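Local coordinates for protein imidazoleglycerol-phosphate dehydratase (Staphylococcus aureus subsp. aureus, PDB 2AE8) that catalyses the dehydration of imidazoleglycerol phosphate to imidazoleacetol phosphate, the sixth step of histidine biosynthesis, as a metal-dependent lyase, at residues B[64-69]-B[188-193]; B[121-126]-B[194-199]; B[103-108]-B[170-175]; B[95-100]-B[162-167]. All blocks are in the same frame, centred on the assembly; numbering follows the deposited sequence.

Interaction 1 (B[64-69]-B[188-193]). With MG (magnesium ion), chain L; MG (magnesium ion), chain T.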
# COMPACT_ATOMS: atom_id res chain seq x y z
N ASN B 64 -47.10 -13.13 8.59
CA ASN B 64 -48.34 -13.54 7.90
C ASN B 64 -48.20 -13.55 6.39
O ASN B 64 -48.55 -14.54 5.74
CB ASN B 64 -49.53 -12.68 8.33
CG ASN B 64 -50.00 -13.00 9.74
OD1 ASN B 64 -49.51 -13.93 10.37
ND2 ASN B 64 -50.96 -12.23 10.23
N HIS B 65 -47.69 -12.46 5.83
CA HIS B 65 -47.56 -12.35 4.38
C HIS B 65 -46.59 -13.39 3.82
O HIS B 65 -46.88 -14.04 2.80
CB HIS B 65 -47.15 -10.94 3.95
CG HIS B 65 -47.03 -10.76 2.46
ND1 HIS B 65 -48.01 -11.19 1.59
CD2 HIS B 65 -46.07 -10.19 1.70
CE1 HIS B 65 -47.64 -10.91 0.35
NE2 HIS B 65 -46.47 -10.31 0.38
N MSE B 66 -45.45 -13.55 4.50
CA MSE B 66 -44.42 -14.50 4.04
C MSE B 66 -44.90 -15.97 4.08
O MSE B 66 -44.65 -16.75 3.14
CB MSE B 66 -43.13 -14.33 4.87
CG MSE B 66 -42.39 -12.99 4.61
SE MSE B 66 -41.96 -12.60 2.71
CE MSE B 66 -43.37 -11.34 2.30
N LEU B 67 -45.57 -16.35 5.16
CA LEU B 67 -46.12 -17.71 5.28
C LEU B 67 -47.28 -17.92 4.31
O LEU B 67 -47.50 -19.02 3.84
CB LEU B 67 -46.53 -18.03 6.72
CG LEU B 67 -45.36 -17.97 7.71
CD1 LEU B 67 -45.78 -18.28 9.15
CD2 LEU B 67 -44.26 -18.92 7.26
N THR B 68 -48.01 -16.86 3.99
CA THR B 68 -49.02 -16.96 2.93
C THR B 68 -48.34 -17.28 1.61
O THR B 68 -48.81 -18.12 0.84
CB THR B 68 -49.90 -15.68 2.85
OG1 THR B 68 -50.63 -15.55 4.08
CG2 THR B 68 -50.87 -15.72 1.67
N LEU B 69 -47.19 -16.64 1.36
CA LEU B 69 -46.39 -16.94 0.17
C LEU B 69 -45.87 -18.38 0.16
O LEU B 69 -45.92 -19.08 -0.87
CB LEU B 69 -45.21 -15.95 0.07
CG LEU B 69 -45.56 -14.58 -0.52
CD1 LEU B 69 -44.50 -13.57 -0.13
CD2 LEU B 69 -45.71 -14.65 -2.07
N HIS B 188 -38.05 -7.09 -1.13
CA HIS B 188 -37.82 -7.94 -2.28
C HIS B 188 -36.87 -9.09 -1.95
O HIS B 188 -37.04 -10.21 -2.43
CB HIS B 188 -37.21 -7.13 -3.43
CG HIS B 188 -38.17 -6.17 -4.05
ND1 HIS B 188 -37.78 -5.27 -5.02
CD2 HIS B 188 -39.49 -5.95 -3.84
CE1 HIS B 188 -38.83 -4.55 -5.39
NE2 HIS B 188 -39.88 -4.94 -4.69
N GLU B 189 -35.84 -8.78 -1.15
CA GLU B 189 -34.83 -9.76 -0.79
C GLU B 189 -35.45 -10.91 -0.01
O GLU B 189 -35.26 -12.07 -0.33
CB GLU B 189 -33.73 -9.09 0.05
CG GLU B 189 -32.71 -8.26 -0.75
CD GLU B 189 -31.89 -7.31 0.13
OE1 GLU B 189 -32.03 -7.32 1.38
OE2 GLU B 189 -31.14 -6.50 -0.44
N ILE B 190 -36.18 -10.57 1.04
CA ILE B 190 -36.85 -11.56 1.85
C ILE B 190 -37.91 -12.33 1.05
O ILE B 190 -38.01 -13.55 1.14
CB ILE B 190 -37.48 -10.89 3.08
CG1 ILE B 190 -36.36 -10.24 3.92
CG2 ILE B 190 -38.24 -11.93 3.91
CD1 ILE B 190 -36.86 -9.23 4.96
N GLU B 191 -38.69 -11.60 0.26
CA GLU B 191 -39.73 -12.23 -0.55
C GLU B 191 -39.17 -13.22 -1.56
O GLU B 191 -39.67 -14.34 -1.68
CB GLU B 191 -40.62 -11.18 -1.21
CG GLU B 191 -41.72 -11.77 -2.07
CD GLU B 191 -42.92 -10.84 -2.22
OE1 GLU B 191 -42.92 -9.73 -1.65
OE2 GLU B 191 -43.87 -11.24 -2.92
N ALA B 192 -38.13 -12.83 -2.31
CA ALA B 192 -37.47 -13.76 -3.23
C ALA B 192 -36.99 -15.02 -2.52
O ALA B 192 -37.14 -16.14 -3.03
CB ALA B 192 -36.29 -13.07 -3.97
N ILE B 193 -36.41 -14.86 -1.33
CA ILE B 193 -35.93 -16.01 -0.54
C ILE B 193 -37.10 -16.94 -0.11
O ILE B 193 -37.01 -18.16 -0.25
CB ILE B 193 -35.15 -15.55 0.71
CG1 ILE B 193 -33.79 -14.91 0.31
CG2 ILE B 193 -34.93 -16.73 1.70
CD1 ILE B 193 -33.13 -14.17 1.46
MG MG L . -44.52 -8.68 -0.76
MG MG T . -41.95 -4.32 -4.96
O HOH W 1 -46.57 -9.94 -2.41
O HOH W 2 -43.02 -6.34 -3.95
O HOH W 3 -41.26 -2.37 -5.77
O HOH W 4 -41.92 -4.60 -7.07

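Interaction 2 (B[121-126]-B[194-199])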
# COMPACT_ATOMS: atom_id res chain seq x y z
N MSE B 121 -34.57 -23.54 -6.94
CA MSE B 121 -35.35 -22.47 -7.54
C MSE B 121 -34.61 -21.11 -7.54
O MSE B 121 -34.06 -20.70 -6.53
CB MSE B 121 -36.69 -22.31 -6.82
CG MSE B 121 -37.63 -21.34 -7.50
SE MSE B 121 -38.37 -22.18 -9.12
CE MSE B 121 -39.04 -20.67 -9.99
N TYR B 122 -34.62 -20.44 -8.69
CA TYR B 122 -34.18 -19.06 -8.78
C TYR B 122 -35.44 -18.19 -8.82
O TYR B 122 -36.39 -18.48 -9.58
CB TYR B 122 -33.36 -18.84 -10.06
CG TYR B 122 -31.90 -19.24 -9.96
CD1 TYR B 122 -31.50 -20.55 -10.19
CD2 TYR B 122 -30.93 -18.30 -9.66
CE1 TYR B 122 -30.16 -20.92 -10.12
CE2 TYR B 122 -29.59 -18.65 -9.60
CZ TYR B 122 -29.21 -19.95 -9.83
OH TYR B 122 -27.88 -20.29 -9.76
N ILE B 123 -35.47 -17.15 -7.99
CA ILE B 123 -36.56 -16.18 -8.05
C ILE B 123 -36.01 -14.75 -8.15
O ILE B 123 -35.26 -14.32 -7.26
CB ILE B 123 -37.48 -16.25 -6.81
CG1 ILE B 123 -38.22 -17.60 -6.74
CG2 ILE B 123 -38.47 -15.03 -6.80
CD1 ILE B 123 -39.36 -17.74 -7.72
N PRO B 124 -36.41 -14.01 -9.20
CA PRO B 124 -36.08 -12.61 -9.30
C PRO B 124 -37.21 -11.77 -8.68
O PRO B 124 -38.40 -12.15 -8.75
CB PRO B 124 -36.02 -12.40 -10.80
CG PRO B 124 -37.14 -13.34 -11.33
CD PRO B 124 -37.22 -14.47 -10.35
N MSE B 125 -36.84 -10.67 -8.05
CA MSE B 125 -37.80 -9.71 -7.54
C MSE B 125 -37.25 -8.33 -7.85
O MSE B 125 -36.48 -7.79 -7.06
CB MSE B 125 -38.01 -9.86 -6.02
CG MSE B 125 -38.81 -11.06 -5.58
SE MSE B 125 -40.72 -10.94 -6.11
CE MSE B 125 -41.11 -9.14 -5.46
N ASP B 126 -37.64 -7.78 -8.99
CA ASP B 126 -37.01 -6.60 -9.56
C ASP B 126 -35.48 -6.75 -9.49
O ASP B 126 -34.94 -7.65 -10.13
CB ASP B 126 -37.53 -5.30 -8.90
CG ASP B 126 -38.99 -5.00 -9.28
OD1 ASP B 126 -39.45 -5.50 -10.33
OD2 ASP B 126 -39.69 -4.27 -8.54
N PHE B 194 -38.18 -16.36 0.42
CA PHE B 194 -39.37 -17.16 0.76
C PHE B 194 -39.97 -17.85 -0.45
O PHE B 194 -40.31 -19.03 -0.37
CB PHE B 194 -40.42 -16.32 1.48
CG PHE B 194 -40.28 -16.32 2.96
CD1 PHE B 194 -40.87 -17.32 3.74
CD2 PHE B 194 -39.54 -15.31 3.60
CE1 PHE B 194 -40.75 -17.32 5.13
CE2 PHE B 194 -39.40 -15.30 5.01
CZ PHE B 194 -40.01 -16.31 5.78
N LYS B 195 -40.10 -17.14 -1.57
CA LYS B 195 -40.62 -17.75 -2.79
C LYS B 195 -39.74 -18.91 -3.28
O LYS B 195 -40.24 -19.99 -3.59
CB LYS B 195 -40.81 -16.71 -3.91
CG LYS B 195 -41.99 -15.70 -3.69
CD LYS B 195 -42.20 -14.75 -4.90
CE LYS B 195 -42.44 -15.50 -6.23
NZ LYS B 195 -42.91 -14.58 -7.34
N ALA B 196 -38.44 -18.69 -3.35
CA ALA B 196 -37.52 -19.70 -3.83
C ALA B 196 -37.46 -20.92 -2.92
O ALA B 196 -37.46 -22.03 -3.40
CB ALA B 196 -36.11 -19.11 -4.03
N PHE B 197 -37.38 -20.71 -1.61
CA PHE B 197 -37.36 -21.85 -0.69
C PHE B 197 -38.63 -22.70 -0.83
O PHE B 197 -38.55 -23.93 -0.89
CB PHE B 197 -37.24 -21.39 0.77
CG PHE B 197 -37.37 -22.53 1.76
CD1 PHE B 197 -36.29 -23.36 2.03
CD2 PHE B 197 -38.60 -22.78 2.40
CE1 PHE B 197 -36.40 -24.42 2.93
CE2 PHE B 197 -38.72 -23.84 3.29
CZ PHE B 197 -37.62 -24.66 3.57
N SER B 198 -39.79 -22.04 -0.84
CA SER B 198 -41.09 -22.72 -0.93
C SER B 198 -41.17 -23.55 -2.19
O SER B 198 -41.59 -24.70 -2.15
CB SER B 198 -42.22 -21.70 -0.98
OG SER B 198 -42.15 -20.83 0.12
N ARG B 199 -40.79 -22.96 -3.32
CA ARG B 199 -40.86 -23.64 -4.59
C ARG B 199 -39.90 -24.81 -4.64
O ARG B 199 -40.28 -25.88 -5.07
CB ARG B 199 -40.60 -22.68 -5.74
CG ARG B 199 -41.73 -21.72 -6.00
CD ARG B 199 -41.88 -21.49 -7.49
NE ARG B 199 -43.29 -21.28 -7.82
CZ ARG B 199 -43.89 -21.71 -8.92
NH1 ARG B 199 -43.21 -22.39 -9.86
NH2 ARG B 199 -45.16 -21.45 -9.10
O HOH W 5 -40.98 -13.30 -8.71

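Interaction 3 (B[103-108]-B[170-175])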
# COMPACT_ATOMS: atom_id res chain seq x y z
N GLN B 103 -40.80 -29.45 12.35
CA GLN B 103 -41.17 -30.73 12.98
C GLN B 103 -42.32 -31.41 12.22
O GLN B 103 -42.29 -32.63 11.99
CB GLN B 103 -41.55 -30.52 14.45
CG GLN B 103 -40.34 -30.32 15.38
CD GLN B 103 -40.73 -29.88 16.78
OE1 GLN B 103 -41.85 -29.43 17.03
NE2 GLN B 103 -39.79 -29.97 17.69
N LEU B 104 -43.32 -30.63 11.83
CA LEU B 104 -44.44 -31.18 11.06
C LEU B 104 -43.99 -31.61 9.67
O LEU B 104 -44.44 -32.65 9.16
CB LEU B 104 -45.59 -30.17 10.98
CG LEU B 104 -46.22 -29.85 12.33
CD1 LEU B 104 -47.24 -28.72 12.16
CD2 LEU B 104 -46.86 -31.10 13.01
N LEU B 105 -43.07 -30.85 9.08
CA LEU B 105 -42.52 -31.24 7.78
C LEU B 105 -41.82 -32.59 7.88
O LEU B 105 -41.96 -33.43 6.98
CB LEU B 105 -41.57 -30.17 7.21
CG LEU B 105 -42.22 -28.96 6.55
CD1 LEU B 105 -41.14 -27.92 6.09
CD2 LEU B 105 -43.07 -29.40 5.37
N LEU B 106 -41.08 -32.79 8.97
CA LEU B 106 -40.37 -34.06 9.15
C LEU B 106 -41.39 -35.20 9.22
O LEU B 106 -41.23 -36.22 8.56
CB LEU B 106 -39.48 -34.03 10.39
CG LEU B 106 -38.68 -35.32 10.66
CD1 LEU B 106 -37.85 -35.78 9.44
CD2 LEU B 106 -37.80 -35.18 11.89
N GLU B 107 -42.46 -35.01 9.99
CA GLU B 107 -43.54 -36.01 10.05
C GLU B 107 -44.09 -36.32 8.67
O GLU B 107 -44.18 -37.49 8.30
CB GLU B 107 -44.65 -35.57 11.01
CG GLU B 107 -44.20 -35.62 12.46
CD GLU B 107 -43.31 -36.83 12.75
OE1 GLU B 107 -43.74 -37.98 12.46
OE2 GLU B 107 -42.18 -36.64 13.27
N MSE B 108 -44.36 -35.28 7.89
CA MSE B 108 -44.80 -35.43 6.50
C MSE B 108 -43.81 -36.18 5.62
O MSE B 108 -44.20 -37.03 4.78
CB MSE B 108 -45.09 -34.06 5.90
CG MSE B 108 -45.51 -34.13 4.45
SE MSE B 108 -45.80 -32.38 3.68
CE MSE B 108 -47.12 -31.68 4.96
N ILE B 170 -33.58 -27.12 10.08
CA ILE B 170 -32.91 -28.02 11.01
C ILE B 170 -33.91 -29.05 11.57
O ILE B 170 -33.61 -30.24 11.66
CB ILE B 170 -32.18 -27.25 12.14
CG1 ILE B 170 -31.03 -26.35 11.56
CG2 ILE B 170 -31.68 -28.18 13.22
CD1 ILE B 170 -29.93 -27.13 10.80
N ASN B 171 -35.10 -28.58 11.92
CA ASN B 171 -36.11 -29.47 12.51
C ASN B 171 -36.80 -30.37 11.49
O ASN B 171 -37.23 -31.47 11.82
CB ASN B 171 -37.08 -28.68 13.38
CG ASN B 171 -36.43 -28.19 14.62
OD1 ASN B 171 -36.17 -28.96 15.54
ND2 ASN B 171 -36.06 -26.90 14.62
N ALA B 172 -36.89 -29.90 10.25
CA ALA B 172 -37.30 -30.73 9.13
C ALA B 172 -36.23 -31.70 8.62
O ALA B 172 -36.52 -32.56 7.77
CB ALA B 172 -37.84 -29.86 7.99
N ARG B 173 -35.00 -31.57 9.14
CA ARG B 173 -33.85 -32.38 8.70
C ARG B 173 -33.59 -32.26 7.19
O ARG B 173 -33.35 -33.27 6.50
CB ARG B 173 -33.98 -33.86 9.11
CG ARG B 173 -34.33 -34.06 10.60
CD ARG B 173 -34.23 -35.52 11.01
NE ARG B 173 -32.87 -36.03 10.82
CZ ARG B 173 -31.90 -35.90 11.72
NH1 ARG B 173 -32.15 -35.30 12.87
NH2 ARG B 173 -30.68 -36.36 11.45
N LEU B 174 -33.66 -31.02 6.69
CA LEU B 174 -33.28 -30.72 5.30
C LEU B 174 -31.85 -30.21 5.25
O LEU B 174 -31.35 -29.65 6.22
CB LEU B 174 -34.18 -29.62 4.69
CG LEU B 174 -35.70 -29.74 4.89
CD1 LEU B 174 -36.40 -28.45 4.46
CD2 LEU B 174 -36.25 -30.95 4.11
N THR B 175 -31.18 -30.43 4.12
CA THR B 175 -29.96 -29.68 3.81
C THR B 175 -30.41 -28.57 2.87
O THR B 175 -31.04 -28.84 1.83
CB THR B 175 -28.89 -30.56 3.13
OG1 THR B 175 -28.55 -31.65 4.00
CG2 THR B 175 -27.62 -29.75 2.85

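Interaction 4 (B[95-100]-B[162-167]). With MG (magnesium ion), chain J.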
# COMPACT_ATOMS: atom_id res chain seq x y z
N GLU B 95 -39.45 -17.91 15.72
CA GLU B 95 -38.67 -19.11 15.97
C GLU B 95 -39.56 -20.32 16.32
O GLU B 95 -39.34 -21.42 15.81
CB GLU B 95 -37.65 -18.88 17.09
CG GLU B 95 -36.84 -20.15 17.43
CD GLU B 95 -35.65 -19.89 18.34
OE1 GLU B 95 -35.44 -18.73 18.75
OE2 GLU B 95 -34.91 -20.86 18.65
N ASP B 96 -40.53 -20.12 17.21
CA ASP B 96 -41.40 -21.23 17.63
C ASP B 96 -42.27 -21.73 16.48
O ASP B 96 -42.44 -22.93 16.31
CB ASP B 96 -42.24 -20.85 18.85
CG ASP B 96 -41.40 -20.66 20.10
OD1 ASP B 96 -41.90 -20.08 21.09
OD2 ASP B 96 -40.22 -21.08 20.10
N ILE B 97 -42.77 -20.80 15.67
CA ILE B 97 -43.47 -21.17 14.44
C ILE B 97 -42.55 -21.94 13.47
O ILE B 97 -42.95 -22.95 12.86
CB ILE B 97 -44.12 -19.92 13.78
CG1 ILE B 97 -45.26 -19.40 14.68
CG2 ILE B 97 -44.59 -20.23 12.38
CD1 ILE B 97 -45.95 -18.18 14.18
N GLY B 98 -41.31 -21.48 13.32
CA GLY B 98 -40.34 -22.18 12.46
C GLY B 98 -40.03 -23.59 12.94
O GLY B 98 -39.93 -24.53 12.14
N ILE B 99 -39.85 -23.73 14.25
CA ILE B 99 -39.56 -25.03 14.85
C ILE B 99 -40.72 -26.04 14.58
O ILE B 99 -40.49 -27.18 14.15
CB ILE B 99 -39.32 -24.87 16.36
CG1 ILE B 99 -37.94 -24.25 16.64
CG2 ILE B 99 -39.49 -26.23 17.10
CD1 ILE B 99 -37.74 -23.85 18.12
N VAL B 100 -41.95 -25.59 14.81
CA VAL B 100 -43.14 -26.46 14.64
C VAL B 100 -43.34 -26.84 13.19
O VAL B 100 -43.61 -28.00 12.89
CB VAL B 100 -44.41 -25.80 15.21
CG1 VAL B 100 -45.69 -26.62 14.85
CG2 VAL B 100 -44.27 -25.66 16.73
N GLU B 162 -33.32 -15.25 8.97
CA GLU B 162 -32.39 -16.39 9.12
C GLU B 162 -32.81 -17.28 10.30
O GLU B 162 -32.71 -18.51 10.23
CB GLU B 162 -30.96 -15.89 9.33
CG GLU B 162 -29.92 -17.00 9.37
CD GLU B 162 -28.50 -16.44 9.50
OE1 GLU B 162 -28.36 -15.20 9.64
OE2 GLU B 162 -27.53 -17.25 9.48
N GLU B 163 -33.25 -16.68 11.40
CA GLU B 163 -33.74 -17.49 12.54
C GLU B 163 -34.90 -18.41 12.16
O GLU B 163 -34.97 -19.55 12.63
CB GLU B 163 -34.14 -16.60 13.71
CG GLU B 163 -32.99 -15.70 14.17
CD GLU B 163 -31.68 -16.48 14.38
OE1 GLU B 163 -30.69 -16.25 13.64
OE2 GLU B 163 -31.67 -17.35 15.28
N PHE B 164 -35.79 -17.93 11.29
CA PHE B 164 -36.95 -18.72 10.84
C PHE B 164 -36.49 -19.90 10.00
O PHE B 164 -36.89 -21.04 10.24
CB PHE B 164 -37.93 -17.87 10.03
CG PHE B 164 -39.09 -18.66 9.48
CD1 PHE B 164 -40.15 -19.03 10.31
CD2 PHE B 164 -39.10 -19.07 8.15
CE1 PHE B 164 -41.22 -19.78 9.82
CE2 PHE B 164 -40.16 -19.83 7.65
CZ PHE B 164 -41.22 -20.20 8.49
N PHE B 165 -35.63 -19.62 9.02
CA PHE B 165 -35.13 -20.67 8.14
C PHE B 165 -34.27 -21.72 8.83
O PHE B 165 -34.36 -22.90 8.48
CB PHE B 165 -34.49 -20.08 6.87
CG PHE B 165 -35.51 -19.57 5.90
CD1 PHE B 165 -36.37 -20.45 5.26
CD2 PHE B 165 -35.67 -18.21 5.69
CE1 PHE B 165 -37.36 -19.98 4.39
CE2 PHE B 165 -36.66 -17.73 4.81
CZ PHE B 165 -37.50 -18.62 4.16
N ARG B 166 -33.46 -21.29 9.79
CA ARG B 166 -32.70 -22.19 10.65
C ARG B 166 -33.62 -23.14 11.42
O ARG B 166 -33.36 -24.34 11.48
CB ARG B 166 -31.79 -21.40 11.60
CG ARG B 166 -30.95 -22.26 12.55
CD ARG B 166 -29.46 -21.90 12.55
NE ARG B 166 -29.17 -20.60 13.17
CZ ARG B 166 -28.54 -19.59 12.57
NH1 ARG B 166 -28.33 -18.47 13.24
NH2 ARG B 166 -28.11 -19.70 11.31
N ALA B 167 -34.69 -22.60 12.00
CA ALA B 167 -35.65 -23.40 12.78
C ALA B 167 -36.37 -24.43 11.89
O ALA B 167 -36.46 -25.60 12.25
CB ALA B 167 -36.67 -22.48 13.48
MG MG J . -33.42 -17.79 18.88
O HOH W 6 -32.58 -19.96 18.81
O HOH W 7 -33.38 -18.08 17.00
O HOH W 8 -33.96 -17.52 20.73

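Interaction 1 (B[64-69]-B[188-193])
E191 reaches from helix 186-205 towards helix 61-74, and its side chain meets successive partners on the way. At the root, CA lies 4.0 Å from SE of the selenomethionine M66, and CB stays near the same selenium, which also touches CG2 of I190. CG stands anti to the backbone N (chi1 -180°) and the chain is extended beyond it; this carries the carboxylate across helices whose axes are 10.4 Å apart. CG and CD brush CD1 of L69, a leucine that crosses the glutamate at about a right angle and comes within 3.7 Å of OE2. At the tip the two oxygens part company. OE1 binds a magnesium ion at 2.1 Å, whereas OE2 accepts a hydrogen bond of 3.0 Å from a water that also bonds NE2 of H65. That water lies in the H65 ring plane, which is turned 83° from the carboxylate. Its bond to NE2, and the long 2.8 Å approach of NE2 to the magnesium, belong to one of two modelled H65 conformers. H187 of the same chain and H92 of a second subunit complete the first of the family's paired intersubunit metal sites, built on its HHxxE motif.

Interaction 2 (B[121-126]-B[194-199])
I123 lays its CG1 branch on the backbone of helix 186-205, with CG1 3.6 Å from N of A196 and 3.8 Å from its CB. This is the helix-on-sheet face of an alpha/beta sandwich: strand 118-125, outermost within the chain in its four-stranded sheet, runs nearly antiparallel to the helix (155° between directions, axes 7.3 Å apart). The residues M121, I123 and M125 all face the helix, while Y122 and P124 point away, from the opposite face of the strand. Both branches of I123 also meet K195: CG2 lies 4.0 Å from CE of the lysine, and CD1, at the end of the CG1 branch, comes about as near, the two side chains crossing at about a right angle. Towards one end of the strand, the selenomethionine M125 adds a looser touch to the lysine chain through SE. Towards the other, M121 sets CB 3.5 Å from O of A196. Its CG, anti to the backbone N (chi1 -173°), meets CB of R199 at 3.7 Å; a bend at chi2 then lets SE and CE reach CD of that arginine, the two chains crossing at a slant. The contact uses the aliphatic part of the arginine; its NE bonds to ND1 of H73 on helix 61-74. The ammonium of K195 is likewise engaged beyond the strand's side chains, by the hydroxyl of Y118 of a third subunit. NZ also donates to a water, at 2.7 Å, and that water in turn donates to the carbonyl O of P124 at 2.8 Å.

Interaction 3 (B[103-108]-B[170-175])
L106 presses its isobutyl group into the last turn of helix 159-171 and the chain that leaves it. CB sits 3.7 Å from the carbonyl O of N171, and both methyls reach further: CD1 lies 3.9 Å from O of A172, while CD2 packs at 3.7 Å on CD of R173. The leucine takes this course because CG is anti to the backbone N (chi1 -179°), which sends the fork across the arginine's aliphatic chain at a slant. A172 contributes its methyl, CB, which meets CB of L105 at 3.8 Å; the backbones are near each other here, with CA of L106 4.5 Å from CA of A172. The contact thus joins helix 90-111, whose L104 and L105 also rest on strand 43-48, to the exit of helix 159-171 into strand 175-182, linking the helical layer to both sheets of the sandwich. At R173 the chain takes a positive phi (57°) and bonds back into the preceding turn, a Schellman motif; the bond from N of R173 to O of I170 is weak. N171 applies its CB to the backbone N of Q103, 3.9 Å away. The two side chains run side by side and point the same way, their amide planes 81° apart, with no hydrogen bond between them. ND2 of N171 instead donates to the carbonyl O of A167, and its OD1 accepts from R173 of a fifth subunit. Reciprocally, NH2 of R173 bonds to OD1 of N171 of that fifth subunit.

Interaction 4 (B[95-100]-B[162-167])
A167 sets its methyl against the backbone of helix 90-111, where two helices of the sandwich's helical layer run roughly parallel (25° apart, axes 7.7 Å from each other). CB of A167 stands 3.5 Å from N of I99 and about as near C of G98 and O of E95; CG1 of I99 flanks it. Two small residues facing each other, G98 and A167, permit so close an approach. F164 adds the aromatic part: its CE1 comes obliquely to CA of G98 at 3.7 Å, and CG2 of I97 meets the ring at its edge.

No ionic contact crosses between the two segments. Within 162-167, in the modelled conformer of R166, one of two, NH2 bonds to OE2 of E162 at 3.1 Å, while NH1 lies near OE1 of E163 by charge alone and makes a long, weak ion pair with E127 of a sixth subunit.

Metal binding bridges the helices at one end. E95 has CG anti to the backbone N (chi1 177°) and an extended chain, which brings OE1 to a magnesium ion at 2.2 Å. H91 of the same chain and H188 of the sixth subunit bind it as well. E163, seen elsewhere as a manganese ligand, is here second-shell: its OE2 accepts a short 2.5 Å bond from a water that sits 1.9 Å from the magnesium.

Helix 186-205 serves both interaction 1 and interaction 2, turning E191 and I190 to helix 61-74 and lysine, alanine and arginine to the sheet; A192 of the former meets M125 of the latter. Interactions 3 and 4 are successive levels of one helix pair, 90-111 with 159-171, joined where CB of N171 approaches O of I99. Interactions 1, 2 and 4 are buried and meet in a cluster of L67, F164, F165, F194 and F197, whereas interaction 3 is only partly buried and borders another subunit. Metal chemistry belongs to interactions 1 and 4; direct contacts in 2 and 3 are mainly van der Waals.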